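Local coordinates for Serine/threonine-protein kinase Tel1 (Chaetomium thermophilum, PDB 6SKY) that probably phosphorylates serine and threonine residues of target proteins, using ATP, as a DNA-damage sensor kinase that activates checkpoint signalling, at residues A[2203-2208]-A[2239-2244]; A[2576-2581]-A[2596-2601]; A[1540-1545]-A[1555-1560]. One frame throughout, in Å; residues are numbered along the deposited sequence.

Interaction 1. Residues A[2203-2208]-A[2239-2244]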
ATOM      1  N   ASP A2203     -32.200   8.563   2.766  1.00 38.54           N
ATOM      2  CA  ASP A2203     -31.491   7.352   2.377  1.00 38.54           C
ATOM      3  C   ASP A2203     -30.463   7.605   1.287  1.00 38.54           C
ATOM      4  O   ASP A2203     -29.436   6.925   1.254  1.00 38.54           O
ATOM      5  CB  ASP A2203     -32.479   6.287   1.920  1.00 38.54           C
ATOM      6  CG  ASP A2203     -33.553   6.846   1.037  1.00 38.54           C
ATOM      7  OD1 ASP A2203     -34.010   7.970   1.317  1.00 38.54           O
ATOM      8  OD2 ASP A2203     -33.939   6.171   0.061  1.00 38.54           O
ATOM      9  N   ALA A2204     -30.701   8.575   0.407  1.00 32.99           N
ATOM     10  CA  ALA A2204     -29.778   8.808  -0.696  1.00 32.99           C
ATOM     11  C   ALA A2204     -28.466   9.406  -0.212  1.00 32.99           C
ATOM     12  O   ALA A2204     -27.393   8.972  -0.635  1.00 32.99           O
ATOM     13  CB  ALA A2204     -30.423   9.710  -1.735  1.00 32.99           C
ATOM     14  N   ALA A2205     -28.523  10.384   0.689  1.00 29.72           N
ATOM     15  CA  ALA A2205     -27.295  10.988   1.198  1.00 29.72           C
ATOM     16  C   ALA A2205     -26.518  10.016   2.074  1.00 29.72           C
ATOM     17  O   ALA A2205     -25.283   9.990   2.043  1.00 29.72           O
ATOM     18  CB  ALA A2205     -27.626  12.255   1.969  1.00 29.72           C
ATOM     19  N   ILE A2206     -27.221   9.183   2.832  1.00 28.81           N
ATOM     20  CA  ILE A2206     -26.548   8.230   3.701  1.00 28.81           C
ATOM     21  C   ILE A2206     -25.932   7.100   2.887  1.00 28.81           C
ATOM     22  O   ILE A2206     -24.818   6.640   3.177  1.00 28.81           O
ATOM     23  CB  ILE A2206     -27.537   7.718   4.757  1.00 28.81           C
ATOM     24  CG1 ILE A2206     -27.834   8.834   5.754  1.00 28.81           C
ATOM     25  CG2 ILE A2206     -26.986   6.521   5.455  1.00 28.81           C
ATOM     26  CD1 ILE A2206     -28.864   8.490   6.758  1.00 28.81           C
ATOM     27  N   LYS A2207     -26.613   6.663   1.830  1.00 29.74           N
ATOM     28  CA  LYS A2207     -26.027   5.649   0.969  1.00 29.74           C
ATOM     29  C   LYS A2207     -24.879   6.210   0.147  1.00 29.74           C
ATOM     30  O   LYS A2207     -23.916   5.490  -0.134  1.00 29.74           O
ATOM     31  CB  LYS A2207     -27.099   5.039   0.077  1.00 29.74           C
ATOM     32  CG  LYS A2207     -28.020   4.108   0.832  1.00 29.74           C
ATOM     33  CD  LYS A2207     -29.017   3.429  -0.081  1.00 29.74           C
ATOM     34  CE  LYS A2207     -29.942   4.433  -0.730  1.00 29.74           C
ATOM     35  NZ  LYS A2207     -30.942   3.794  -1.619  1.00 29.74           N
ATOM     36  N   MET A2208     -24.925   7.490  -0.208  1.00 28.83           N
ATOM     37  CA  MET A2208     -23.776   8.085  -0.871  1.00 28.83           C
ATOM     38  C   MET A2208     -22.589   8.210   0.067  1.00 28.83           C
ATOM     39  O   MET A2208     -21.443   8.057  -0.362  1.00 28.83           O
ATOM     40  CB  MET A2208     -24.141   9.443  -1.439  1.00 28.83           C
ATOM     41  CG  MET A2208     -22.966  10.169  -2.033  1.00 28.83           C
ATOM     42  SD  MET A2208     -23.488  11.422  -3.187  1.00 28.83           S
ATOM     43  CE  MET A2208     -24.717  10.483  -4.065  1.00 28.83           C
ATOM     44  N   GLN A2239     -36.586  14.501  -1.022  1.00 50.29           N
ATOM     45  CA  GLN A2239     -35.452  14.059  -0.217  1.00 50.29           C
ATOM     46  C   GLN A2239     -34.956  15.231   0.606  1.00 50.29           C
ATOM     47  O   GLN A2239     -34.442  16.199   0.043  1.00 50.29           O
ATOM     48  CB  GLN A2239     -34.336  13.534  -1.118  1.00 50.29           C
ATOM     49  CG  GLN A2239     -33.461  12.467  -0.512  1.00 50.29           C
ATOM     50  CD  GLN A2239     -33.962  11.078  -0.815  1.00 50.29           C
ATOM     51  OE1 GLN A2239     -34.902  10.904  -1.575  1.00 50.29           O
ATOM     52  NE2 GLN A2239     -33.335  10.082  -0.223  1.00 50.29           N
ATOM     53  N   SER A2240     -35.116  15.161   1.923  1.00 45.21           N
ATOM     54  CA  SER A2240     -34.393  16.077   2.787  1.00 45.21           C
ATOM     55  C   SER A2240     -32.916  15.706   2.777  1.00 45.21           C
ATOM     56  O   SER A2240     -32.546  14.574   2.463  1.00 45.21           O
ATOM     57  CB  SER A2240     -34.958  16.038   4.200  1.00 45.21           C
ATOM     58  OG  SER A2240     -35.477  14.759   4.489  1.00 45.21           O
ATOM     59  N   VAL A2241     -32.070  16.666   3.135  1.00 42.69           N
ATOM     60  CA  VAL A2241     -30.647  16.573   2.817  1.00 42.69           C
ATOM     61  C   VAL A2241     -30.541  16.329   1.318  1.00 42.69           C
ATOM     62  O   VAL A2241     -30.289  15.194   0.894  1.00 42.69           O
ATOM     63  CB  VAL A2241     -29.932  15.471   3.612  1.00 42.69           C
ATOM     64  CG1 VAL A2241     -28.445  15.616   3.457  1.00 42.69           C
ATOM     65  CG2 VAL A2241     -30.311  15.533   5.063  1.00 42.69           C
ATOM     66  N   PRO A2242     -30.753  17.347   0.487  1.00 45.52           N
ATOM     67  CA  PRO A2242     -30.962  17.119  -0.945  1.00 45.52           C
ATOM     68  C   PRO A2242     -29.748  16.499  -1.615  1.00 45.52           C
ATOM     69  O   PRO A2242     -28.638  16.466  -1.082  1.00 45.52           O
ATOM     70  CB  PRO A2242     -31.232  18.523  -1.495  1.00 45.52           C
ATOM     71  CG  PRO A2242     -31.432  19.391  -0.306  1.00 45.52           C
ATOM     72  CD  PRO A2242     -30.648  18.778   0.795  1.00 45.52           C
ATOM     73  N   LEU A2243     -29.982  16.005  -2.823  1.00 41.44           N
ATOM     74  CA  LEU A2243     -28.935  15.393  -3.630  1.00 41.44           C
ATOM     75  C   LEU A2243     -29.338  15.561  -5.083  1.00 41.44           C
ATOM     76  O   LEU A2243     -30.371  15.034  -5.497  1.00 41.44           O
ATOM     77  CB  LEU A2243     -28.759  13.924  -3.274  1.00 41.44           C
ATOM     78  CG  LEU A2243     -27.979  13.073  -4.267  1.00 41.44           C
ATOM     79  CD1 LEU A2243     -26.542  13.529  -4.338  1.00 41.44           C
ATOM     80  CD2 LEU A2243     -28.057  11.623  -3.873  1.00 41.44           C
ATOM     81  N   SER A2244     -28.547  16.304  -5.846  1.00 35.73           N
ATOM     82  CA  SER A2244     -28.870  16.540  -7.241  1.00 35.73           C
ATOM     83  C   SER A2244     -28.523  15.323  -8.080  1.00 35.73           C
ATOM     84  O   SER A2244     -27.592  14.580  -7.776  1.00 35.73           O
ATOM     85  CB  SER A2244     -28.131  17.764  -7.765  1.00 35.73           C
ATOM     86  OG  SER A2244     -26.770  17.729  -7.403  1.00 35.73           O
TER
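Gln2239 brings its carboxamide up to the first turn of helix 2203-2217, beside the carboxylate of Asp2203 and the methyl of Ala2204. Its side chain meets that of Asp2203 at roughly a right angle, with the two flat groups turned 31° from each other; a long polar chain suits a loop residue that must reach across to a helix start. Ser2240 turns from this contact, its OG hydrogen-bonding to Ser2201 O just ahead of the helix. At Val2241 the two backbones come nearest, with its CA 6.7 Å from the CA of Ala2205. CG1, set opposite the backbone N by a chi1 of -168°, rests on Ala2205 CB at 3.8 Å, and the small alanine permits this closeness. Val2241 also touches Leu2159 and Leu2166 of helix 2154-2174, and thereby ties two helices of the FAT domain's TPR-like, all-helical array to the loop that joins helix 2220-2232 to helix 2245-2259. Leu2243 supplies the largest apolar patch. Its CD2 lies 3.7 Å from Ala2204 CB and 3.5 Å from Met2208 CE, two residues one helical turn apart. Met2208 and Leu2243 reach toward each other tip to tip: the methionine chain bends at chi3 (-45°), and its CE sits against both leucine methyls. Ser2244 then takes the N-cap position of helix 2245-2259.

Interaction 2. Residues A[2576-2581]-A[2596-2601]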
ATOM      1  N   ILE A2576       2.740  55.771  -4.559  1.00 50.24           N
ATOM      2  CA  ILE A2576       4.013  56.317  -4.112  1.00 50.24           C
ATOM      3  C   ILE A2576       3.779  57.734  -3.616  1.00 50.24           C
ATOM      4  O   ILE A2576       3.318  58.600  -4.366  1.00 50.24           O
ATOM      5  CB  ILE A2576       5.057  56.291  -5.231  1.00 50.24           C
ATOM      6  CG1 ILE A2576       5.488  54.866  -5.528  1.00 50.24           C
ATOM      7  CG2 ILE A2576       6.260  57.106  -4.837  1.00 50.24           C
ATOM      8  CD1 ILE A2576       6.567  54.779  -6.562  1.00 50.24           C
ATOM      9  N   HIS A2577       4.084  57.973  -2.344  1.00 57.36           N
ATOM     10  CA  HIS A2577       3.945  59.312  -1.787  1.00 57.36           C
ATOM     11  C   HIS A2577       5.164  60.159  -2.113  1.00 57.36           C
ATOM     12  O   HIS A2577       5.051  61.217  -2.736  1.00 57.36           O
ATOM     13  CB  HIS A2577       3.728  59.228  -0.277  1.00 57.36           C
ATOM     14  CG  HIS A2577       3.593  60.557   0.391  1.00 57.36           C
ATOM     15  ND1 HIS A2577       4.667  61.232   0.926  1.00 57.36           N
ATOM     16  CD2 HIS A2577       2.508  61.333   0.616  1.00 57.36           C
ATOM     17  CE1 HIS A2577       4.251  62.371   1.449  1.00 57.36           C
ATOM     18  NE2 HIS A2577       2.944  62.456   1.274  1.00 57.36           N
ATOM     19  N   LYS A2578       6.343  59.696  -1.718  1.00 55.58           N
ATOM     20  CA  LYS A2578       7.567  60.423  -2.014  1.00 55.58           C
ATOM     21  C   LYS A2578       8.714  59.431  -2.093  1.00 55.58           C
ATOM     22  O   LYS A2578       8.529  58.228  -1.923  1.00 55.58           O
ATOM     23  CB  LYS A2578       7.840  61.498  -0.963  1.00 55.58           C
ATOM     24  CG  LYS A2578       8.113  60.946   0.412  1.00 55.58           C
ATOM     25  CD  LYS A2578       8.413  62.046   1.401  1.00 55.58           C
ATOM     26  CE  LYS A2578       8.677  61.473   2.782  1.00 55.58           C
ATOM     27  NZ  LYS A2578       8.860  62.528   3.813  1.00 55.58           N
ATOM     28  N   PHE A2579       9.907  59.940  -2.355  1.00 51.32           N
ATOM     29  CA  PHE A2579      11.112  59.131  -2.367  1.00 51.32           C
ATOM     30  C   PHE A2579      12.040  59.592  -1.259  1.00 51.32           C
ATOM     31  O   PHE A2579      12.159  60.791  -1.003  1.00 51.32           O
ATOM     32  CB  PHE A2579      11.829  59.222  -3.708  1.00 51.32           C
ATOM     33  CG  PHE A2579      11.357  58.226  -4.707  1.00 51.32           C
ATOM     34  CD1 PHE A2579      12.114  57.117  -5.002  1.00 51.32           C
ATOM     35  CD2 PHE A2579      10.146  58.386  -5.339  1.00 51.32           C
ATOM     36  CE1 PHE A2579      11.672  56.199  -5.914  1.00 51.32           C
ATOM     37  CE2 PHE A2579       9.705  57.467  -6.244  1.00 51.32           C
ATOM     38  CZ  PHE A2579      10.465  56.378  -6.536  1.00 51.32           C
ATOM     39  N   ALA A2580      12.685  58.640  -0.598  1.00 53.07           N
ATOM     40  CA  ALA A2580      13.757  58.991   0.311  1.00 53.07           C
ATOM     41  C   ALA A2580      14.822  59.776  -0.449  1.00 53.07           C
ATOM     42  O   ALA A2580      15.067  59.520  -1.630  1.00 53.07           O
ATOM     43  CB  ALA A2580      14.366  57.742   0.937  1.00 53.07           C
ATOM     44  N   PRO A2581      15.460  60.751   0.200  1.00 59.18           N
ATOM     45  CA  PRO A2581      16.347  61.656  -0.542  1.00 59.18           C
ATOM     46  C   PRO A2581      17.567  60.984  -1.134  1.00 59.18           C
ATOM     47  O   PRO A2581      18.091  61.471  -2.141  1.00 59.18           O
ATOM     48  CB  PRO A2581      16.737  62.695   0.514  1.00 59.18           C
ATOM     49  CG  PRO A2581      15.642  62.634   1.519  1.00 59.18           C
ATOM     50  CD  PRO A2581      15.245  61.206   1.581  1.00 59.18           C
ATOM     51  N   THR A2596      14.518  53.997  -2.474  1.00 45.31           N
ATOM     52  CA  THR A2596      13.496  53.752  -1.470  1.00 45.31           C
ATOM     53  C   THR A2596      12.321  54.666  -1.753  1.00 45.31           C
ATOM     54  O   THR A2596      12.507  55.845  -2.051  1.00 45.31           O
ATOM     55  CB  THR A2596      14.016  53.999  -0.054  1.00 45.31           C
ATOM     56  OG1 THR A2596      15.278  53.349   0.115  1.00 45.31           O
ATOM     57  CG2 THR A2596      13.048  53.450   0.967  1.00 45.31           C
ATOM     58  N   ALA A2597      11.116  54.125  -1.679  1.00 46.45           N
ATOM     59  CA  ALA A2597       9.908  54.890  -1.915  1.00 46.45           C
ATOM     60  C   ALA A2597       9.034  54.808  -0.679  1.00 46.45           C
ATOM     61  O   ALA A2597       8.773  53.715  -0.176  1.00 46.45           O
ATOM     62  CB  ALA A2597       9.154  54.370  -3.135  1.00 46.45           C
ATOM     63  N   ILE A2598       8.602  55.953  -0.181  1.00 52.88           N
ATOM     64  CA  ILE A2598       7.679  56.002   0.940  1.00 52.88           C
ATOM     65  C   ILE A2598       6.280  56.115   0.364  1.00 52.88           C
ATOM     66  O   ILE A2598       5.982  57.051  -0.385  1.00 52.88           O
ATOM     67  CB  ILE A2598       7.993  57.170   1.885  1.00 52.88           C
ATOM     68  CG1 ILE A2598       9.279  56.904   2.661  1.00 52.88           C
ATOM     69  CG2 ILE A2598       6.859  57.369   2.857  1.00 52.88           C
ATOM     70  CD1 ILE A2598      10.528  57.354   1.964  1.00 52.88           C
ATOM     71  N   GLY A2599       5.431  55.155   0.699  1.00 55.02           N
ATOM     72  CA  GLY A2599       4.106  55.090   0.141  1.00 55.02           C
ATOM     73  C   GLY A2599       3.124  55.957   0.885  1.00 55.02           C
ATOM     74  O   GLY A2599       3.456  56.679   1.822  1.00 55.02           O
ATOM     75  N   THR A2600       1.872  55.880   0.445  1.00 56.98           N
ATOM     76  CA  THR A2600       0.820  56.650   1.087  1.00 56.98           C
ATOM     77  C   THR A2600       0.499  56.098   2.469  1.00 56.98           C
ATOM     78  O   THR A2600       0.318  56.863   3.421  1.00 56.98           O
ATOM     79  CB  THR A2600      -0.418  56.671   0.197  1.00 56.98           C
ATOM     80  OG1 THR A2600      -0.335  57.781  -0.702  1.00 56.98           O
ATOM     81  CG2 THR A2600      -1.677  56.790   1.022  1.00 56.98           C
ATOM     82  N   ASP A2601       0.450  54.774   2.608  1.00 57.89           N
ATOM     83  CA  ASP A2601       0.219  54.175   3.916  1.00 57.89           C
ATOM     84  C   ASP A2601       1.431  54.264   4.834  1.00 57.89           C
ATOM     85  O   ASP A2601       1.359  53.786   5.970  1.00 57.89           O
ATOM     86  CB  ASP A2601      -0.214  52.714   3.761  1.00 57.89           C
ATOM     87  CG  ASP A2601       0.789  51.881   2.988  1.00 57.89           C
ATOM     88  OD1 ASP A2601       1.857  52.405   2.615  1.00 57.89           O
ATOM     89  OD2 ASP A2601       0.502  50.691   2.750  1.00 57.89           O
TER
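A beta hairpin, part of the antiparallel sheet in the kinase N-lobe, pairs strand 2576-2585 with strand 2593-2599, and His2577 and Lys2578 together face Ile2598 in a classic bulge. The carbonyl O of Ile2598 is gripped twice, by His2577 N at 2.9 Å and by Lys2578 N at 3.0 Å; the second bond is the straighter, at 164°. Ile2598 N returns a bond to Lys2578 O, and Ala2580 N donates to Thr2596 O at 3.2 Å from above the carbonyl plane. Phe2579, with CG anti to the carbonyl carbon (chi1 -88°), places its ring on the buried side, where Ala2597 CB sits over one face, 4.2 Å from the ring centroid, in a CH-pi contact. Phe2546 meets the same ring edge-to-face. Were Phe2579 an alanine, the Ala2597 methyl would probably lose the ring beneath it and Phe2546 its edge-to-face partner. On the other side Lys2578 and Ile2598 run side by side, CG to CB 4.1 Å, and the lysine's extended chain suits this exposed position. Ile2598 CD1 also reaches Ala2580 CB, at 4.0 Å. Four backbone bonds, two of them to one carbonyl, hold the register with its bulge, and through Phe2579 the sheet packs on helix 2541-2552.

Interaction 3. Residues A[1540-1545]-A[1555-1560]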
ATOM      1  N   THR A1540     -15.811  56.019  32.236  1.00 67.33           N
ATOM      2  CA  THR A1540     -16.303  56.865  33.318  1.00 67.33           C
ATOM      3  C   THR A1540     -17.822  56.805  33.428  1.00 67.33           C
ATOM      4  O   THR A1540     -18.371  56.637  34.526  1.00 67.33           O
ATOM      5  CB  THR A1540     -15.836  58.299  33.101  1.00 67.33           C
ATOM      6  OG1 THR A1540     -16.166  58.704  31.768  1.00 67.33           O
ATOM      7  CG2 THR A1540     -14.340  58.392  33.288  1.00 67.33           C
ATOM      8  N   GLU A1541     -18.522  56.927  32.298  1.00 70.33           N
ATOM      9  CA  GLU A1541     -19.977  56.955  32.339  1.00 70.33           C
ATOM     10  C   GLU A1541     -20.548  55.630  32.822  1.00 70.33           C
ATOM     11  O   GLU A1541     -21.451  55.608  33.666  1.00 70.33           O
ATOM     12  CB  GLU A1541     -20.531  57.314  30.964  1.00 70.33           C
ATOM     13  CG  GLU A1541     -21.993  56.960  30.784  1.00 70.33           C
ATOM     14  CD  GLU A1541     -22.885  57.525  31.877  1.00 70.33           C
ATOM     15  OE1 GLU A1541     -22.605  58.635  32.376  1.00 70.33           O
ATOM     16  OE2 GLU A1541     -23.869  56.848  32.240  1.00 70.33           O
ATOM     17  N   ASN A1542     -20.043  54.510  32.306  1.00 67.76           N
ATOM     18  CA  ASN A1542     -20.573  53.226  32.738  1.00 67.76           C
ATOM     19  C   ASN A1542     -20.233  52.952  34.194  1.00 67.76           C
ATOM     20  O   ASN A1542     -21.049  52.382  34.923  1.00 67.76           O
ATOM     21  CB  ASN A1542     -20.053  52.113  31.833  1.00 67.76           C
ATOM     22  CG  ASN A1542     -20.530  52.259  30.405  1.00 67.76           C
ATOM     23  OD1 ASN A1542     -21.691  52.013  30.101  1.00 67.76           O
ATOM     24  ND2 ASN A1542     -19.632  52.658  29.520  1.00 67.76           N
ATOM     25  N   ALA A1543     -19.049  53.372  34.649  1.00 66.95           N
ATOM     26  CA  ALA A1543     -18.707  53.199  36.056  1.00 66.95           C
ATOM     27  C   ALA A1543     -19.603  54.031  36.958  1.00 66.95           C
ATOM     28  O   ALA A1543     -19.878  53.632  38.093  1.00 66.95           O
ATOM     29  CB  ALA A1543     -17.243  53.562  36.291  1.00 66.95           C
ATOM     30  N   ALA A1544     -20.069  55.182  36.477  1.00 69.73           N
ATOM     31  CA  ALA A1544     -20.915  56.035  37.299  1.00 69.73           C
ATOM     32  C   ALA A1544     -22.262  55.410  37.641  1.00 69.73           C
ATOM     33  O   ALA A1544     -22.947  55.922  38.531  1.00 69.73           O
ATOM     34  CB  ALA A1544     -21.135  57.374  36.600  1.00 69.73           C
ATOM     35  N   HIS A1545     -22.662  54.321  36.977  1.00 72.25           N
ATOM     36  CA  HIS A1545     -24.007  53.783  37.140  1.00 72.25           C
ATOM     37  C   HIS A1545     -24.049  52.278  37.362  1.00 72.25           C
ATOM     38  O   HIS A1545     -25.124  51.683  37.249  1.00 72.25           O
ATOM     39  CB  HIS A1545     -24.869  54.132  35.925  1.00 72.25           C
ATOM     40  CG  HIS A1545     -25.093  55.598  35.749  1.00 72.25           C
ATOM     41  ND1 HIS A1545     -24.375  56.359  34.853  1.00 72.25           N
ATOM     42  CD2 HIS A1545     -25.947  56.447  36.366  1.00 72.25           C
ATOM     43  CE1 HIS A1545     -24.780  57.614  34.921  1.00 72.25           C
ATOM     44  NE2 HIS A1545     -25.734  57.694  35.831  1.00 72.25           N
ATOM     45  N   GLY A1555     -26.000  44.936  27.047  1.00 65.33           N
ATOM     46  CA  GLY A1555     -26.625  46.239  27.155  1.00 65.33           C
ATOM     47  C   GLY A1555     -26.665  46.827  28.547  1.00 65.33           C
ATOM     48  O   GLY A1555     -27.104  47.973  28.696  1.00 65.33           O
ATOM     49  N   THR A1556     -26.235  46.098  29.570  1.00 63.66           N
ATOM     50  CA  THR A1556     -26.214  46.648  30.914  1.00 63.66           C
ATOM     51  C   THR A1556     -24.994  47.550  31.087  1.00 63.66           C
ATOM     52  O   THR A1556     -24.168  47.705  30.187  1.00 63.66           O
ATOM     53  CB  THR A1556     -26.227  45.529  31.950  1.00 63.66           C
ATOM     54  OG1 THR A1556     -25.081  44.693  31.770  1.00 63.66           O
ATOM     55  CG2 THR A1556     -27.471  44.692  31.801  1.00 63.66           C
ATOM     56  N   HIS A1557     -24.882  48.167  32.263  1.00 66.76           N
ATOM     57  CA  HIS A1557     -23.731  49.019  32.533  1.00 66.76           C
ATOM     58  C   HIS A1557     -22.516  48.204  32.947  1.00 66.76           C
ATOM     59  O   HIS A1557     -21.390  48.511  32.540  1.00 66.76           O
ATOM     60  CB  HIS A1557     -24.075  50.039  33.614  1.00 66.76           C
ATOM     61  CG  HIS A1557     -25.002  51.117  33.154  1.00 66.76           C
ATOM     62  ND1 HIS A1557     -24.707  51.951  32.099  1.00 66.76           N
ATOM     63  CD2 HIS A1557     -26.216  51.503  33.612  1.00 66.76           C
ATOM     64  CE1 HIS A1557     -25.700  52.801  31.922  1.00 66.76           C
ATOM     65  NE2 HIS A1557     -26.629  52.552  32.827  1.00 66.76           N
ATOM     66  N   GLU A1558     -22.727  47.161  33.748  1.00 64.94           N
ATOM     67  CA  GLU A1558     -21.613  46.346  34.211  1.00 64.94           C
ATOM     68  C   GLU A1558     -20.938  45.624  33.057  1.00 64.94           C
ATOM     69  O   GLU A1558     -19.709  45.517  33.021  1.00 64.94           O
ATOM     70  CB  GLU A1558     -22.096  45.345  35.256  1.00 64.94           C
ATOM     71  CG  GLU A1558     -22.836  45.961  36.426  1.00 64.94           C
ATOM     72  CD  GLU A1558     -24.279  46.293  36.109  1.00 64.94           C
ATOM     73  OE1 GLU A1558     -24.623  46.400  34.916  1.00 64.94           O
ATOM     74  OE2 GLU A1558     -25.075  46.451  37.052  1.00 64.94           O
ATOM     75  N   SER A1559     -21.716  45.143  32.091  1.00 60.99           N
ATOM     76  CA  SER A1559     -21.110  44.424  30.980  1.00 60.99           C
ATOM     77  C   SER A1559     -20.412  45.368  30.014  1.00 60.99           C
ATOM     78  O   SER A1559     -19.364  45.023  29.464  1.00 60.99           O
ATOM     79  CB  SER A1559     -22.158  43.599  30.251  1.00 60.99           C
ATOM     80  OG  SER A1559     -23.067  44.438  29.577  1.00 60.99           O
ATOM     81  N   ASN A1560     -20.968  46.561  29.797  1.00 61.93           N
ATOM     82  CA  ASN A1560     -20.265  47.554  28.991  1.00 61.93           C
ATOM     83  C   ASN A1560     -18.958  47.962  29.649  1.00 61.93           C
ATOM     84  O   ASN A1560     -17.937  48.123  28.973  1.00 61.93           O
ATOM     85  CB  ASN A1560     -21.147  48.777  28.765  1.00 61.93           C
ATOM     86  CG  ASN A1560     -22.379  48.463  27.955  1.00 61.93           C
ATOM     87  OD1 ASN A1560     -22.357  47.597  27.085  1.00 61.93           O
ATOM     88  ND2 ASN A1560     -23.465  49.166  28.237  1.00 61.93           N
TER
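The end of helix 1530-1543 and the start of helix 1557-1569 approach closely, the CA atoms of Asn1542 and His1557 lying 5.3 Å apart. The imidazole of His1557 lies between the two segments and carries most of the contact. Over one of its faces comes His1545 CB, 3.9 Å from the ring centroid in a CH-pi contact, while Asn1542 OD1 lies at its edge, in the ring plane, 3.6 Å from ND1. A flat ring suits this place because it can offer a face to one neighbour and an edge to another. The CB of His1545 points at His1557, while its own ring turns back and His1545 ND1 donates to Glu1541 O at 3.2 Å. Asn1542, its CG opposite the carbonyl carbon (chi1 -64°), crosses the side chains of both His1557 and Asn1560 at about a right angle, and its OD1 also rests against Asn1560 CB at 3.5 Å. Asn1542 ND2 hydrogen-bonds to Ser1538 O, one turn back on the same helix. Thr1556 is the N-cap of the second helix: its OG1 accepts a weak bond from Ser1559 N at 3.4 Å. Glu1558 forms a salt bridge with Arg1547 in the connecting loop. Two consecutive helices packed end against start, beside the loop that links them, are consistent with the alpha-solenoid character of this kinase.

How the interactions relate
The three contacts are far apart and share no element: the centres of interactions 1 and 2 are about 59 Å apart, those of 1 and 3 about 51 Å, and those of 2 and 3 about 45 Å. Interactions 1 and 3 are surface contacts in the all-helical part of the chain, where side chains do the joining, mainly aliphatic in 1 and, in 3, polar ones that meet by CH-pi and van der Waals contact. Interaction 2 is partly buried and binds two strands mainly through backbone hydrogen bonds. It lies near the nucleotide site without forming part of it: strand 2604-2611, next across its sheet, carries Leu2608 and Lys2610 of the pocket.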